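Local coordinates for protein aldehyde dehydrogenase (Burkholderia vietnamiensis, PDB 5KF0) that binds NADPH and probably oxidises aldehydes to carboxylic acids with a nicotinamide cofactor, at residues G108-A120 / N162-L176. Sequence-based numbering, arbitrary orientation.
Sequences GEVTRLIDTFRVA and NFPLNLAAHKVAPAL. With NDP (NADPH dihydro-nicotinamide-adenine-dinucleotide phosphate), chain E; ACT (acetate ion), chain H.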
loop_
_atom_site.group_PDB
_atom_site.type_symbol
_atom_site.label_atom_id
_atom_site.label_comp_id
_atom_site.label_asym_id
_atom_site.label_seq_id
_atom_site.Cartn_x
_atom_site.Cartn_y
_atom_site.Cartn_z
ATOM N N GLY A 108 -10.543 -3.024 -32.173
ATOM C CA GLY A 108 -10.618 -3.186 -30.733
ATOM C C GLY A 108 -9.266 -3.452 -30.100
ATOM O O GLY A 108 -8.983 -2.976 -28.995
ATOM N N GLU A 109 -8.413 -4.227 -30.781
ATOM C CA GLU A 109 -7.095 -4.494 -30.208
ATOM C C GLU A 109 -6.204 -3.261 -30.257
ATOM O O GLU A 109 -5.390 -3.051 -29.348
ATOM C CB GLU A 109 -6.408 -5.671 -30.909
ATOM C CG GLU A 109 -5.048 -5.971 -30.270
ATOM C CD GLU A 109 -4.322 -7.182 -30.813
ATOM O OE1 GLU A 109 -4.932 -8.017 -31.507
ATOM O OE2 GLU A 109 -3.108 -7.290 -30.530
ATOM N N VAL A 110 -6.324 -2.439 -31.304
ATOM C CA VAL A 110 -5.546 -1.201 -31.330
ATOM C C VAL A 110 -5.975 -0.285 -30.186
ATOM O O VAL A 110 -5.142 0.370 -29.552
ATOM C CB VAL A 110 -5.662 -0.514 -32.706
ATOM C CG1 VAL A 110 -4.824 0.773 -32.739
ATOM C CG2 VAL A 110 -5.194 -1.466 -33.811
ATOM N N THR A 111 -7.275 -0.240 -29.886
ATOM C CA THR A 111 -7.718 0.518 -28.717
ATOM C C THR A 111 -7.066 -0.013 -27.447
ATOM O O THR A 111 -6.640 0.765 -26.584
ATOM C CB THR A 111 -9.241 0.470 -28.607
ATOM O OG1 THR A 111 -9.817 1.078 -29.771
ATOM C CG2 THR A 111 -9.728 1.198 -27.356
ATOM N N ARG A 112 -6.946 -1.334 -27.330
ATOM C CA ARG A 112 -6.305 -1.944 -26.166
ATOM C C ARG A 112 -4.820 -1.614 -26.111
ATOM O O ARG A 112 -4.263 -1.370 -25.032
ATOM C CB ARG A 112 -6.497 -3.461 -26.208
ATOM C CG ARG A 112 -7.934 -3.913 -26.035
ATOM C CD ARG A 112 -8.330 -3.958 -24.568
ATOM N NE ARG A 112 -7.493 -4.885 -23.805
ATOM C CZ ARG A 112 -7.623 -6.207 -23.828
ATOM N NH1 ARG A 112 -8.569 -6.769 -24.573
ATOM N NH2 ARG A 112 -6.805 -6.973 -23.113
ATOM N N LEU A 113 -4.156 -1.629 -27.271
ATOM C CA LEU A 113 -2.743 -1.253 -27.350
ATOM C C LEU A 113 -2.528 0.132 -26.755
ATOM O O LEU A 113 -1.603 0.356 -25.967
ATOM C CB LEU A 113 -2.287 -1.276 -28.816
ATOM C CG LEU A 113 -0.989 -0.522 -29.169
ATOM C CD1 LEU A 113 0.239 -1.202 -28.552
ATOM C CD2 LEU A 113 -0.813 -0.382 -30.686
ATOM N N ILE A 114 -3.384 1.079 -27.145
ATOM C CA ILE A 114 -3.320 2.434 -26.607
ATOM C C ILE A 114 -3.609 2.435 -25.109
ATOM O O ILE A 114 -2.897 3.081 -24.329
ATOM C CB ILE A 114 -4.285 3.354 -27.379
ATOM C CG1 ILE A 114 -3.780 3.548 -28.806
ATOM C CG2 ILE A 114 -4.411 4.697 -26.675
ATOM C CD1 ILE A 114 -4.867 3.958 -29.801
ATOM N N ASP A 115 -4.647 1.699 -24.683
ATOM C CA ASP A 115 -4.977 1.576 -23.262
ATOM C C ASP A 115 -3.782 1.073 -22.462
ATOM O O ASP A 115 -3.468 1.598 -21.386
ATOM C CB ASP A 115 -6.156 0.610 -23.052
ATOM C CG ASP A 115 -7.511 1.174 -23.496
ATOM O OD1 ASP A 115 -7.652 2.394 -23.706
ATOM O OD2 ASP A 115 -8.456 0.359 -23.613
ATOM N N THR A 116 -3.109 0.036 -22.967
ATOM C CA THR A 116 -1.997 -0.565 -22.235
ATOM C C THR A 116 -0.837 0.415 -22.088
ATOM O O THR A 116 -0.264 0.552 -20.999
ATOM C CB THR A 116 -1.564 -1.853 -22.946
ATOM O OG1 THR A 116 -2.662 -2.775 -22.943
ATOM C CG2 THR A 116 -0.352 -2.503 -22.267
ATOM N N PHE A 117 -0.485 1.124 -23.165
ATOM C CA PHE A 117 0.558 2.141 -23.044
ATOM C C PHE A 117 0.139 3.287 -22.136
ATOM O O PHE A 117 0.989 3.864 -21.440
ATOM C CB PHE A 117 0.956 2.670 -24.430
ATOM C CG PHE A 117 2.041 1.859 -25.079
ATOM C CD1 PHE A 117 1.764 0.598 -25.603
ATOM C CD2 PHE A 117 3.337 2.349 -25.165
ATOM C CE1 PHE A 117 2.783 -0.168 -26.186
ATOM C CE2 PHE A 117 4.353 1.593 -25.760
ATOM C CZ PHE A 117 4.069 0.338 -26.268
ATOM N N ARG A 118 -1.148 3.644 -22.122
ATOM C CA ARG A 118 -1.577 4.727 -21.247
ATOM C C ARG A 118 -1.473 4.328 -19.778
ATOM O O ARG A 118 -1.059 5.142 -18.943
ATOM C CB ARG A 118 -2.998 5.165 -21.582
ATOM C CG ARG A 118 -3.428 6.309 -20.703
ATOM C CD ARG A 118 -4.645 7.028 -21.204
ATOM N NE ARG A 118 -4.798 8.248 -20.427
ATOM C CZ ARG A 118 -5.799 9.107 -20.552
ATOM N NH1 ARG A 118 -6.768 8.897 -21.441
ATOM N NH2 ARG A 118 -5.816 10.184 -19.790
ATOM N N VAL A 119 -1.838 3.083 -19.437
ATOM C CA VAL A 119 -1.635 2.630 -18.057
ATOM C C VAL A 119 -0.155 2.696 -17.696
ATOM O O VAL A 119 0.217 3.122 -16.590
ATOM C CB VAL A 119 -2.185 1.206 -17.843
ATOM C CG1 VAL A 119 -1.882 0.715 -16.427
ATOM C CG2 VAL A 119 -3.672 1.141 -18.103
ATOM N N ALA A 120 0.711 2.262 -18.614
ATOM C CA ALA A 120 2.144 2.316 -18.350
ATOM C C ALA A 120 2.622 3.753 -18.159
ATOM O O ALA A 120 3.476 4.013 -17.303
ATOM C CB ALA A 120 2.919 1.640 -19.478
ATOM N N ASN A 162 -1.642 -14.086 -31.985
ATOM C CA ASN A 162 -3.080 -13.830 -32.081
ATOM C C ASN A 162 -3.495 -12.449 -31.596
ATOM O O ASN A 162 -4.426 -11.861 -32.155
ATOM C CB ASN A 162 -3.876 -14.903 -31.335
ATOM C CG ASN A 162 -3.592 -14.913 -29.852
ATOM O OD1 ASN A 162 -2.446 -14.784 -29.421
ATOM N ND2 ASN A 162 -4.640 -15.088 -29.060
ATOM N N PHE A 163 -2.848 -11.916 -30.562
ATOM C CA PHE A 163 -3.036 -10.528 -30.144
ATOM C C PHE A 163 -1.658 -9.881 -30.221
ATOM O O PHE A 163 -1.065 -9.531 -29.191
ATOM C CB PHE A 163 -3.611 -10.392 -28.730
ATOM C CG PHE A 163 -4.824 -11.253 -28.437
ATOM C CD1 PHE A 163 -5.785 -11.528 -29.407
ATOM C CD2 PHE A 163 -5.015 -11.760 -27.167
ATOM C CE1 PHE A 163 -6.899 -12.314 -29.100
ATOM C CE2 PHE A 163 -6.126 -12.538 -26.853
ATOM C CZ PHE A 163 -7.063 -12.819 -27.821
ATOM N N PRO A 164 -1.105 -9.733 -31.427
ATOM C CA PRO A 164 0.319 -9.367 -31.518
ATOM C C PRO A 164 0.615 -7.962 -31.037
ATOM O O PRO A 164 1.703 -7.728 -30.499
ATOM C CB PRO A 164 0.632 -9.532 -33.007
ATOM C CG PRO A 164 -0.679 -9.307 -33.698
ATOM C CD PRO A 164 -1.727 -9.874 -32.762
ATOM N N LEU A 165 -0.306 -7.017 -31.221
ATOM C CA LEU A 165 -0.075 -5.662 -30.730
ATOM C C LEU A 165 -0.160 -5.616 -29.213
ATOM O O LEU A 165 0.780 -5.186 -28.535
ATOM C CB LEU A 165 -1.088 -4.693 -31.345
ATOM C CG LEU A 165 -0.870 -4.378 -32.823
ATOM C CD1 LEU A 165 -1.969 -3.463 -33.340
ATOM C CD2 LEU A 165 0.486 -3.744 -33.027
ATOM N N ASN A 166 -1.291 -6.051 -28.652
ATOM C CA ASN A 166 -1.489 -5.814 -27.229
ATOM C C ASN A 166 -0.606 -6.700 -26.356
ATOM O O ASN A 166 -0.184 -6.264 -25.276
ATOM C CB ASN A 166 -2.949 -6.008 -26.845
ATOM C CG ASN A 166 -3.264 -5.346 -25.505
ATOM O OD1 ASN A 166 -2.802 -4.231 -25.228
ATOM N ND2 ASN A 166 -4.011 -6.029 -24.679
ATOM N N LEU A 167 -0.319 -7.934 -26.784
ATOM C CA LEU A 167 0.540 -8.774 -25.952
ATOM C C LEU A 167 2.000 -8.338 -26.031
ATOM O O LEU A 167 2.745 -8.492 -25.057
ATOM C CB LEU A 167 0.361 -10.242 -26.323
ATOM C CG LEU A 167 -1.058 -10.709 -25.981
ATOM C CD1 LEU A 167 -1.297 -12.110 -26.570
ATOM C CD2 LEU A 167 -1.322 -10.688 -24.452
ATOM N N ALA A 168 2.431 -7.768 -27.153
ATOM C CA ALA A 168 3.732 -7.108 -27.156
ATOM C C ALA A 168 3.725 -5.902 -26.221
ATOM O O ALA A 168 4.693 -5.673 -25.483
ATOM C CB ALA A 168 4.106 -6.687 -28.579
ATOM N N ALA A 169 2.631 -5.133 -26.228
ATOM C CA ALA A 169 2.527 -3.944 -25.379
ATOM C C ALA A 169 2.639 -4.295 -23.905
ATOM O O ALA A 169 3.212 -3.520 -23.126
ATOM C CB ALA A 169 1.206 -3.214 -25.641
ATOM N N HIS A 170 2.105 -5.452 -23.500
ATOM C CA HIS A 170 2.163 -5.825 -22.091
ATOM C C HIS A 170 3.568 -6.186 -21.635
ATOM O O HIS A 170 3.770 -6.365 -20.429
ATOM C CB HIS A 170 1.172 -6.971 -21.810
ATOM C CG HIS A 170 -0.199 -6.474 -21.468
ATOM N ND1 HIS A 170 -0.479 -5.853 -20.268
ATOM C CD2 HIS A 170 -1.352 -6.446 -22.185
ATOM C CE1 HIS A 170 -1.747 -5.477 -20.253
ATOM N NE2 HIS A 170 -2.299 -5.828 -21.403
ATOM N N LYS A 171 4.538 -6.274 -22.546
ATOM C CA LYS A 171 5.944 -6.395 -22.177
ATOM C C LYS A 171 6.721 -5.114 -22.436
ATOM O O LYS A 171 7.448 -4.644 -21.555
ATOM C CB LYS A 171 6.590 -7.567 -22.937
ATOM C CG LYS A 171 5.817 -8.894 -22.753
ATOM C CD LYS A 171 6.553 -10.079 -23.396
ATOM C CE LYS A 171 5.638 -11.315 -23.452
ATOM N NZ LYS A 171 5.243 -11.789 -22.082
ATOM N N VAL A 172 6.546 -4.529 -23.623
ATOM C CA VAL A 172 7.279 -3.328 -24.025
ATOM C C VAL A 172 6.947 -2.157 -23.110
ATOM O O VAL A 172 7.842 -1.437 -22.647
ATOM C CB VAL A 172 6.961 -2.989 -25.492
ATOM C CG1 VAL A 172 7.495 -1.604 -25.862
ATOM C CG2 VAL A 172 7.532 -4.061 -26.421
ATOM N N ALA A 173 5.649 -1.898 -22.896
ATOM C CA ALA A 173 5.278 -0.689 -22.163
ATOM C C ALA A 173 5.763 -0.726 -20.718
ATOM O O ALA A 173 6.333 0.280 -20.256
ATOM C CB ALA A 173 3.766 -0.460 -22.256
ATOM N N PRO A 174 5.599 -1.816 -19.966
ATOM C CA PRO A 174 6.168 -1.844 -18.603
ATOM C C PRO A 174 7.682 -1.813 -18.595
ATOM O O PRO A 174 8.275 -1.233 -17.672
ATOM C CB PRO A 174 5.643 -3.155 -18.003
ATOM C CG PRO A 174 4.722 -3.751 -18.998
ATOM C CD PRO A 174 4.796 -3.016 -20.282
ATOM N N ALA A 175 8.334 -2.410 -19.596
ATOM C CA ALA A 175 9.788 -2.344 -19.648
ATOM C C ALA A 175 10.255 -0.901 -19.742
ATOM O O ALA A 175 11.207 -0.505 -19.058
ATOM C CB ALA A 175 10.314 -3.158 -20.833
ATOM N N LEU A 176 9.591 -0.096 -20.581
ATOM C CA LEU A 176 9.955 1.318 -20.691
ATOM C C LEU A 176 9.665 2.062 -19.392
ATOM O O LEU A 176 10.479 2.886 -18.941
ATOM C CB LEU A 176 9.200 1.959 -21.858
ATOM C CG LEU A 176 9.576 1.407 -23.238
ATOM C CD1 LEU A 176 8.533 1.811 -24.272
ATOM C CD2 LEU A 176 10.950 1.909 -23.653
HETATM P PA NDP E . 3.568 -20.457 -30.022
HETATM O O1A NDP E . 3.965 -21.086 -28.729
HETATM O O2A NDP E . 3.515 -21.461 -31.174
HETATM O O5B NDP E . 4.531 -19.260 -30.430
HETATM C C5B NDP E . 4.595 -18.123 -29.534
HETATM C C4B NDP E . 5.907 -17.415 -29.743
HETATM O O4B NDP E . 6.987 -18.253 -29.274
HETATM C C3B NDP E . 6.238 -17.084 -31.205
HETATM O O3B NDP E . 6.962 -15.858 -31.281
HETATM C C2B NDP E . 7.151 -18.250 -31.587
HETATM O O2B NDP E . 8.053 -17.976 -32.678
HETATM C C1B NDP E . 7.950 -18.363 -30.301
HETATM N N9A NDP E . 8.662 -19.625 -30.143
HETATM C C8A NDP E . 8.191 -20.901 -30.304
HETATM N N7A NDP E . 9.074 -21.833 -30.025
HETATM C C5A NDP E . 10.202 -21.117 -29.658
HETATM C C6A NDP E . 11.486 -21.515 -29.235
HETATM N N6A NDP E . 11.879 -22.791 -29.138
HETATM N N1A NDP E . 12.374 -20.543 -28.926
HETATM C C2A NDP E . 12.000 -19.266 -29.042
HETATM N N3A NDP E . 10.824 -18.770 -29.435
HETATM C C4A NDP E . 9.965 -19.754 -29.730
HETATM O O3 NDP E . 2.149 -19.766 -29.843
HETATM P PN NDP E . 1.162 -19.041 -30.859
HETATM O O1N NDP E . 1.867 -17.921 -31.531
HETATM O O2N NDP E . 0.592 -20.106 -31.760
HETATM O O5D NDP E . 0.021 -18.435 -29.939
HETATM C C5D NDP E . -1.067 -19.186 -29.376
HETATM C C4D NDP E . -0.711 -19.579 -27.964
HETATM O O4D NDP E . -0.437 -18.392 -27.173
HETATM C C3D NDP E . -1.847 -20.322 -27.257
HETATM O O3D NDP E . -1.387 -21.429 -26.490
HETATM C C2D NDP E . -2.456 -19.224 -26.386
HETATM O O2D NDP E . -3.208 -19.656 -25.257
HETATM C C1D NDP E . -1.211 -18.445 -25.989
HETATM N N1N NDP E . -1.620 -17.112 -25.563
HETATM C C2N NDP E . -1.416 -16.677 -24.274
HETATM C C3N NDP E . -1.925 -15.519 -23.809
HETATM C C7N NDP E . -1.631 -15.011 -22.442
HETATM O O7N NDP E . -1.566 -13.784 -22.281
HETATM N N7N NDP E . -1.519 -15.878 -21.438
HETATM C C4N NDP E . -2.843 -14.716 -24.660
HETATM C C5N NDP E . -2.715 -15.098 -26.096
HETATM C C6N NDP E . -2.195 -16.256 -26.456
HETATM P P2B NDP E . 7.599 -18.213 -34.237
HETATM O O1X NDP E . 6.149 -18.519 -34.249
HETATM O O2X NDP E . 8.034 -16.945 -34.910
HETATM O O3X NDP E . 8.436 -19.366 -34.751
HETATM C C ACT H . -6.299 -10.737 -23.645
HETATM O O ACT H . -7.377 -10.166 -23.983
HETATM O OXT ACT H . -5.263 -10.035 -23.607
HETATM C CH3 ACT H . -6.228 -12.189 -23.291
#
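Glu-109 reaches the backbone N-H groups of Leu-165 and Asn-166 with an extended side chain, CG anti to the backbone N (chi1 -178°). Its OE2 accepts a nearly straight bond from Asn-166 N (2.9 Å, 168°) through the anti lone pair and a weak, bent one from Leu-165 N, while OE1 forms a salt bridge with Lys-101. A carboxylate suits N-H groups near a helix's N-terminal end, whose partial positive charge would probably stabilise it.

Asn-166 sits as a knob among Glu-109, Arg-112, Leu-113 and Thr-116. Its OD1 lies 2.7 Å from Thr-116 OG1, whose proton may go there or to Arg-112 O. Asp-450 gathers the neighbouring donors, bonding Asn-166 ND2 and His-170 NE2 and pairing with Arg-112 NE.

Thr-116 also lays CG2 over the His-170 ring face, 3.8 Å from its centroid. Farther along, Ala-173 CB stands over the centre of the Phe-117 ring, also at 3.8 Å, and Ala-169 CB meets that ring's edge at CE1. Alanines here, with Ala-120, let the nearly parallel axes approach to 8.3 Å.

Asn-162 and Leu-167 touch the NADPH nicotinamide; carboxylate, amide and hydroxyl partners fix this end against helix 103-123, and small apolar contacts close the rest.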